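Local coordinates for protein cytochrome P450 CYP260B1 (Sorangium cellulosum, PDB 5HIW) that belongs to the cytochrome P450 family and binds a haem group, protoporphyrin IX containing iron, within a largely helical fold, at residues L260-I265 and E347-V352. Numbering follows the deposited sequence.
Sequences LLPQAI and EARVGV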
loop_
_atom_site.group_PDB
_atom_site.type_symbol
_atom_site.label_atom_id
_atom_site.label_comp_id
_atom_site.label_asym_id
_atom_site.label_seq_id
_atom_site.Cartn_x
_atom_site.Cartn_y
_atom_site.Cartn_z
ATOM N N LEU A 260 -20.974 5.108 -6.734
ATOM C CA LEU A 260 -20.152 6.095 -6.071
ATOM C C LEU A 260 -18.956 5.510 -5.279
ATOM O O LEU A 260 -18.187 6.231 -4.727
ATOM C CB LEU A 260 -20.984 6.896 -5.092
ATOM C CG LEU A 260 -22.106 7.758 -5.624
ATOM C CD1 LEU A 260 -22.938 8.198 -4.424
ATOM C CD2 LEU A 260 -21.588 8.965 -6.345
ATOM N N LEU A 261 -18.891 4.191 -5.173
ATOM C CA LEU A 261 -17.868 3.584 -4.355
ATOM C C LEU A 261 -16.418 3.947 -4.828
ATOM O O LEU A 261 -15.585 4.318 -4.003
ATOM C CB LEU A 261 -18.086 2.054 -4.163
ATOM C CG LEU A 261 -17.079 1.410 -3.205
ATOM C CD1 LEU A 261 -17.088 1.969 -1.778
ATOM C CD2 LEU A 261 -17.303 -0.073 -3.140
ATOM N N PRO A 262 -16.135 3.894 -6.128
ATOM C CA PRO A 262 -14.769 4.257 -6.573
ATOM C C PRO A 262 -14.345 5.646 -6.180
ATOM O O PRO A 262 -13.167 5.841 -5.709
ATOM C CB PRO A 262 -14.816 4.041 -8.094
ATOM C CG PRO A 262 -15.948 3.044 -8.316
ATOM C CD PRO A 262 -16.962 3.355 -7.255
ATOM N N GLN A 263 -15.249 6.623 -6.313
ATOM C CA GLN A 263 -14.805 7.950 -5.911
ATOM C C GLN A 263 -14.762 8.103 -4.366
ATOM O O GLN A 263 -13.987 8.918 -3.837
ATOM C CB GLN A 263 -15.720 8.999 -6.580
ATOM C CG GLN A 263 -17.085 9.069 -5.930
ATOM C CD GLN A 263 -18.072 9.861 -6.777
ATOM O OE1 GLN A 263 -18.252 9.519 -7.916
ATOM N NE2 GLN A 263 -18.661 10.921 -6.235
ATOM N N ALA A 264 -15.590 7.346 -3.643
ATOM C CA ALA A 264 -15.503 7.225 -2.201
ATOM C C ALA A 264 -14.155 6.668 -1.797
ATOM O O ALA A 264 -13.557 7.137 -0.807
ATOM C CB ALA A 264 -16.639 6.403 -1.608
ATOM N N ILE A 265 -13.657 5.675 -2.530
ATOM C CA ILE A 265 -12.358 5.159 -2.265
ATOM C C ILE A 265 -11.268 6.201 -2.437
ATOM O O ILE A 265 -10.316 6.286 -1.632
ATOM C CB ILE A 265 -12.117 3.809 -3.083
ATOM C CG1 ILE A 265 -13.064 2.700 -2.556
ATOM C CG2 ILE A 265 -10.640 3.416 -3.033
ATOM C CD1 ILE A 265 -13.066 1.449 -3.456
ATOM N N GLU A 347 -9.386 -4.302 -5.970
ATOM C CA GLU A 347 -9.627 -5.171 -4.808
ATOM C C GLU A 347 -10.425 -4.426 -3.742
ATOM O O GLU A 347 -11.360 -4.964 -3.161
ATOM C CB GLU A 347 -8.278 -5.632 -4.289
ATOM C CG GLU A 347 -8.384 -6.760 -3.252
ATOM C CD GLU A 347 -7.052 -7.389 -2.906
ATOM O OE1 GLU A 347 -6.040 -7.331 -3.658
ATOM O OE2 GLU A 347 -7.114 -8.031 -1.833
ATOM N N ALA A 348 -10.099 -3.192 -3.492
ATOM C CA ALA A 348 -10.891 -2.366 -2.596
ATOM C C ALA A 348 -12.326 -2.258 -3.055
ATOM O O ALA A 348 -13.267 -2.421 -2.276
ATOM C CB ALA A 348 -10.244 -1.027 -2.409
ATOM N N ARG A 349 -12.573 -1.934 -4.315
ATOM C CA ARG A 349 -13.930 -1.855 -4.803
ATOM C C ARG A 349 -14.730 -3.154 -4.698
ATOM O O ARG A 349 -15.893 -3.172 -4.211
ATOM C CB ARG A 349 -13.906 -1.361 -6.266
ATOM C CG ARG A 349 -15.260 -1.425 -6.916
ATOM C CD ARG A 349 -15.279 -0.951 -8.363
ATOM N NE ARG A 349 -14.188 -1.428 -9.210
ATOM C CZ ARG A 349 -14.161 -2.581 -9.867
ATOM N NH1 ARG A 349 -15.150 -3.412 -9.764
ATOM N NH2 ARG A 349 -13.116 -2.869 -10.621
ATOM N N VAL A 350 -14.143 -4.241 -5.155
ATOM C CA VAL A 350 -14.787 -5.533 -5.139
ATOM C C VAL A 350 -15.097 -6.042 -3.741
ATOM O O VAL A 350 -16.239 -6.428 -3.438
ATOM C CB VAL A 350 -13.978 -6.545 -5.872
ATOM C CG1 VAL A 350 -14.573 -7.942 -5.704
ATOM C CG2 VAL A 350 -13.893 -6.174 -7.334
ATOM N N GLY A 351 -14.087 -6.051 -2.891
ATOM C CA GLY A 351 -14.258 -6.452 -1.523
ATOM C C GLY A 351 -15.302 -5.667 -0.775
ATOM O O GLY A 351 -16.132 -6.229 -0.030
ATOM N N VAL A 352 -15.152 -4.345 -0.820
ATOM C CA VAL A 352 -16.003 -3.502 -0.029
ATOM C C VAL A 352 -17.422 -3.478 -0.526
ATOM O O VAL A 352 -18.364 -3.492 0.293
ATOM C CB VAL A 352 -15.357 -2.113 0.191
ATOM C CG1 VAL A 352 -16.359 -1.160 0.764
ATOM C CG2 VAL A 352 -14.185 -2.239 1.119
#
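Ile265 and Leu261, one turn apart on helix 261-271, reach across to helix 341-358 and show how two helices can be joined by methyl groups laid on backbone. The tip of Ile265 lies on the backbone: its CD1 is 3.5 Å from Arg349 N and touches the side chain of Ala348 as well, CD1 to CB 3.9 Å. An extended chain, with CD1 anti to CA (chi2 170°), carries that methyl to the neighbouring helix. Both methyls of Leu261 approach Val352 CG1, CD1 at 4.1 Å, where the two side chains pass at a slant; CD2 additionally rests against the carbonyl oxygen of Arg349, 3.6 Å from CD2 to O. With CG anti to the backbone N (chi1 -175°), the leucine fork is thrown forward over this turn of helix.

At the exposed Pro262 the ring takes over, its CG packing on the CD methylene of Arg349, 4.1 Å away, while the guanidinium is engaged elsewhere, NH2 forming a salt bridge with Glu100. No hydrogen bond joins the two segments. The Arg349 carbonyl oxygen touched by Leu261 CD2 accepts one from Ser353 OG.

Helix 232-245 adds to the buried side: Leu240 touches both Ile265 and Val352, and Met236 adds to the cover on Ile265. The short helical segments approach to 9.9 Å between axes at 122°, with 247 Å² buried in all. The side chain of Ala348 lies about 8 Å from the haem. This is the packing of K helix on L helix in the cytochrome P450 fold: helix 261-271 carries the ExxR motif of the K helix, and helix 341-358 is the L helix that follows the loop of the haem-binding cysteine.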